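Side-chain contact in D-alanyl transferase DltD (Enterococcus faecalis, PDB 6O93), which probably takes part in the D-alanylation of lipoteichoic acid, a step in building the cell wall of Gram-positive bacteria: residues A[125-130]-A[146-151]. Numbering follows the deposited sequence.
Sequences LQTYQW and QRLTKF
The indole of Trp130 meets Leu148 obliquely, neither flat on a face nor square at an edge: the methyl CD1 of Leu148 comes up to CZ3 of the six-membered ring at 3.7 Å. Two more flat groups lie beside the leucine. CE2 of Phe151 sits over one face of the Arg147 guanidinium, nearer its border than its centre, and the Phe151 ring has Leu148 O at its edge, in plane. Trp130 and Leu148 approach from opposite directions and bridge a wide gap between backbones; even the nearest pair of backbone positions, Thr127 CA and Leu148 CA, is separated by 9.7 Å. Trp130 spans its share of that distance with CG anti to the backbone N (chi1 157°), which swings the ring toward the leucine, and chi2 of 59° turns its benzo end that way. At the pyrrole side, NE1 is hydrogen-bonded to Asp141, so the ring is held by a polar bond at one end and packs on a methyl at the other. One turn earlier, Thr127 offers its methyl: CG2 lies 4.2 Å from the same Leu148 CD1, while OG1 bonds to the carbonyl O of Ser123, just ahead of the helix. The contact is small, buried and apolar. Topologically it joins helix 124-132 to the C-terminal end of helix 139-148, in the helical layer of an SGNH-hydrolase-like fold whose core is a five-stranded parallel sheet; Leu148 also packs on Leu164 of helix 158-168. A type I turn starts at Leu148 itself and runs to Phe151. Within it, side chains bond back to Gln146: Thr149 OG1 to Gln146 O at 2.7 Å, and Lys150 NZ, level with the amide, to a lone pair of Gln146 OE1 at 3.0 Å. Arg147 NE forms a salt bridge with Asp275.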
ATOM      1  N   LEU A 125       2.448  -7.977  17.089  1.00 17.47           N
ATOM      2  CA  LEU A 125       2.223  -9.359  16.677  1.00 17.72           C
ATOM      3  C   LEU A 125       3.156  -9.752  15.538  1.00 15.91           C
ATOM      4  O   LEU A 125       3.936 -10.704  15.648  1.00 15.50           O
ATOM      5  CB  LEU A 125       0.759  -9.538  16.257  1.00 19.26           C
ATOM      6  CG  LEU A 125       0.390 -10.872  15.597  1.00 20.83           C
ATOM      7  CD1 LEU A 125       0.588 -12.028  16.568  1.00 21.88           C
ATOM      8  CD2 LEU A 125      -1.041 -10.840  15.081  1.00 21.51           C
ATOM      9  N   GLN A 126       3.083  -9.023  14.423  1.00 16.04           N
ATOM     10  CA  GLN A 126       3.855  -9.391  13.239  1.00 15.93           C
ATOM     11  C   GLN A 126       5.354  -9.237  13.479  1.00 15.74           C
ATOM     12  O   GLN A 126       6.152 -10.057  13.007  1.00 14.86           O
ATOM     13  CB  GLN A 126       3.403  -8.546  12.048  1.00 15.14           C
ATOM     14  CG  GLN A 126       1.930  -8.724  11.702  1.00 15.93           C
ATOM     15  CD  GLN A 126       1.429  -7.716  10.681  1.00 16.60           C
ATOM     16  OE1 GLN A 126       2.180  -6.861  10.211  1.00 16.67           O
ATOM     17  NE2 GLN A 126       0.148  -7.808  10.341  1.00 15.89           N
ATOM     18  N   THR A 127       5.757  -8.203  14.218  1.00 16.30           N
ATOM     19  CA  THR A 127       7.175  -8.001  14.500  1.00 15.99           C
ATOM     20  C   THR A 127       7.719  -9.108  15.396  1.00 15.19           C
ATOM     21  O   THR A 127       8.791  -9.664  15.132  1.00 15.53           O
ATOM     22  CB  THR A 127       7.389  -6.630  15.141  1.00 16.68           C
ATOM     23  OG1 THR A 127       6.871  -5.615  14.274  1.00 15.90           O
ATOM     24  CG2 THR A 127       8.867  -6.369  15.388  1.00 17.66           C
ATOM     25  N   TYR A 128       6.993  -9.443  16.465  1.00 16.02           N
ATOM     26  CA  TYR A 128       7.423 -10.528  17.345  1.00 16.92           C
ATOM     27  C   TYR A 128       7.407 -11.871  16.620  1.00 17.84           C
ATOM     28  O   TYR A 128       8.315 -12.693  16.805  1.00 16.54           O
ATOM     29  CB  TYR A 128       6.528 -10.589  18.584  1.00 17.11           C
ATOM     30  CG  TYR A 128       6.892  -9.615  19.689  1.00 17.16           C
ATOM     31  CD1 TYR A 128       7.696  -8.508  19.446  1.00 15.53           C
ATOM     32  CD2 TYR A 128       6.437  -9.818  20.985  1.00 18.71           C
ATOM     33  CE1 TYR A 128       8.028  -7.629  20.464  1.00 16.69           C
ATOM     34  CE2 TYR A 128       6.760  -8.949  22.005  1.00 18.75           C
ATOM     35  CZ  TYR A 128       7.555  -7.857  21.742  1.00 18.25           C
ATOM     36  OH  TYR A 128       7.876  -6.997  22.765  1.00 18.75           O
ATOM     37  N   GLN A 129       6.377 -12.118  15.808  1.00 18.66           N
ATOM     38  CA  GLN A 129       6.326 -13.352  15.032  1.00 21.10           C
ATOM     39  C   GLN A 129       7.541 -13.473  14.120  1.00 20.69           C
ATOM     40  O   GLN A 129       8.137 -14.550  14.003  1.00 20.88           O
ATOM     41  CB  GLN A 129       5.037 -13.398  14.212  1.00 22.98           C
ATOM     42  CG  GLN A 129       4.868 -14.657  13.376  1.00 25.42           C
ATOM     43  CD  GLN A 129       3.772 -14.520  12.341  1.00 27.03           C
ATOM     44  OE1 GLN A 129       3.617 -13.467  11.718  1.00 26.43           O
ATOM     45  NE2 GLN A 129       2.999 -15.584  12.154  1.00 28.23           N
ATOM     46  N   TRP A 130       7.919 -12.374  13.465  1.00 19.85           N
ATOM     47  CA  TRP A 130       9.074 -12.388  12.575  1.00 20.38           C
ATOM     48  C   TRP A 130      10.339 -12.806  13.318  1.00 21.22           C
ATOM     49  O   TRP A 130      11.107 -13.647  12.837  1.00 22.45           O
ATOM     50  CB  TRP A 130       9.229 -11.006  11.931  1.00 19.39           C
ATOM     51  CG  TRP A 130      10.603 -10.670  11.428  1.00 20.61           C
ATOM     52  CD1 TRP A 130      11.325 -11.347  10.486  1.00 22.06           C
ATOM     53  CD2 TRP A 130      11.408  -9.549  11.820  1.00 19.75           C
ATOM     54  NE1 TRP A 130      12.533 -10.721  10.276  1.00 21.74           N
ATOM     55  CE2 TRP A 130      12.608  -9.615  11.083  1.00 20.63           C
ATOM     56  CE3 TRP A 130      11.231  -8.498  12.726  1.00 19.23           C
ATOM     57  CZ2 TRP A 130      13.627  -8.672  11.226  1.00 20.53           C
ATOM     58  CZ3 TRP A 130      12.245  -7.563  12.868  1.00 19.72           C
ATOM     59  CH2 TRP A 130      13.426  -7.656  12.120  1.00 19.80           C
ATOM     60  N   GLN A 146      17.733  -2.461  11.470  1.00 21.41           N
ATOM     61  CA  GLN A 146      18.314  -1.124  11.523  1.00 24.33           C
ATOM     62  C   GLN A 146      17.230  -0.052  11.503  1.00 22.06           C
ATOM     63  O   GLN A 146      17.263   0.895  12.298  1.00 22.63           O
ATOM     64  CB  GLN A 146      19.288  -0.936  10.357  1.00 29.38           C
ATOM     65  CG  GLN A 146      19.935   0.449  10.280  1.00 33.49           C
ATOM     66  CD  GLN A 146      19.132   1.436   9.443  1.00 36.26           C
ATOM     67  OE1 GLN A 146      18.701   2.478   9.937  1.00 37.72           O
ATOM     68  NE2 GLN A 146      18.940   1.114   8.168  1.00 36.43           N
ATOM     69  N   ARG A 147      16.257  -0.183  10.599  1.00 19.77           N
ATOM     70  CA  ARG A 147      15.220   0.837  10.481  1.00 18.41           C
ATOM     71  C   ARG A 147      14.332   0.872  11.718  1.00 17.30           C
ATOM     72  O   ARG A 147      13.990   1.951  12.211  1.00 17.22           O
ATOM     73  CB  ARG A 147      14.378   0.591   9.228  1.00 17.59           C
ATOM     74  CG  ARG A 147      15.131   0.769   7.920  1.00 17.74           C
ATOM     75  CD  ARG A 147      15.382   2.239   7.591  1.00 17.21           C
ATOM     76  NE  ARG A 147      14.136   2.953   7.310  1.00 17.44           N
ATOM     77  CZ  ARG A 147      13.741   4.076   7.908  1.00 16.98           C
ATOM     78  NH1 ARG A 147      14.490   4.667   8.831  1.00 17.70           N
ATOM     79  NH2 ARG A 147      12.583   4.623   7.564  1.00 16.52           N
ATOM     80  N   LEU A 148      13.949  -0.298  12.234  1.00 16.52           N
ATOM     81  CA  LEU A 148      13.016  -0.338  13.355  1.00 16.65           C
ATOM     82  C   LEU A 148      13.587   0.361  14.583  1.00 15.07           C
ATOM     83  O   LEU A 148      12.847   1.009  15.333  1.00 14.70           O
ATOM     84  CB  LEU A 148      12.650  -1.785  13.685  1.00 18.70           C
ATOM     85  CG  LEU A 148      11.785  -2.526  12.665  1.00 20.69           C
ATOM     86  CD1 LEU A 148      11.491  -3.931  13.163  1.00 21.74           C
ATOM     87  CD2 LEU A 148      10.496  -1.779  12.379  1.00 20.68           C
ATOM     88  N   THR A 149      14.898   0.246  14.810  1.00 15.28           N
ATOM     89  CA  THR A 149      15.510   0.904  15.959  1.00 17.14           C
ATOM     90  C   THR A 149      15.453   2.421  15.868  1.00 18.87           C
ATOM     91  O   THR A 149      15.779   3.093  16.851  1.00 20.13           O
ATOM     92  CB  THR A 149      16.973   0.479  16.122  1.00 18.31           C
ATOM     93  OG1 THR A 149      17.729   0.874  14.967  1.00 18.90           O
ATOM     94  CG2 THR A 149      17.080  -1.024  16.321  1.00 18.27           C
ATOM     95  N   LYS A 150      15.057   2.977  14.725  1.00 20.36           N
ATOM     96  CA  LYS A 150      14.982   4.421  14.569  1.00 22.74           C
ATOM     97  C   LYS A 150      13.656   5.006  15.037  1.00 20.44           C
ATOM     98  O   LYS A 150      13.542   6.232  15.128  1.00 21.11           O
ATOM     99  CB  LYS A 150      15.212   4.806  13.103  1.00 26.52           C
ATOM    100  CG  LYS A 150      16.561   4.365  12.543  1.00 29.90           C
ATOM    101  CD  LYS A 150      17.719   5.066  13.240  1.00 32.92           C
ATOM    102  CE  LYS A 150      19.053   4.748  12.575  1.00 35.83           C
ATOM    103  NZ  LYS A 150      19.432   3.311  12.708  1.00 37.26           N
ATOM    104  N   PHE A 151      12.653   4.164  15.349  1.00 18.41           N
ATOM    105  CA  PHE A 151      11.326   4.680  15.656  1.00 16.86           C
ATOM    106  C   PHE A 151      11.017   4.588  17.146  1.00 15.76           C
ATOM    107  O   PHE A 151      11.334   3.580  17.786  1.00 15.40           O
ATOM    108  CB  PHE A 151      10.259   3.920  14.862  1.00 16.36           C
ATOM    109  CG  PHE A 151      10.374   4.121  13.383  1.00 16.19           C
ATOM    110  CD1 PHE A 151       9.787   5.216  12.775  1.00 16.52           C
ATOM    111  CD2 PHE A 151      11.099   3.238  12.606  1.00 15.81           C
ATOM    112  CE1 PHE A 151       9.904   5.415  11.416  1.00 16.19           C
ATOM    113  CE2 PHE A 151      11.219   3.433  11.248  1.00 15.86           C
ATOM    114  CZ  PHE A 151      10.624   4.524  10.653  1.00 16.14           C
TER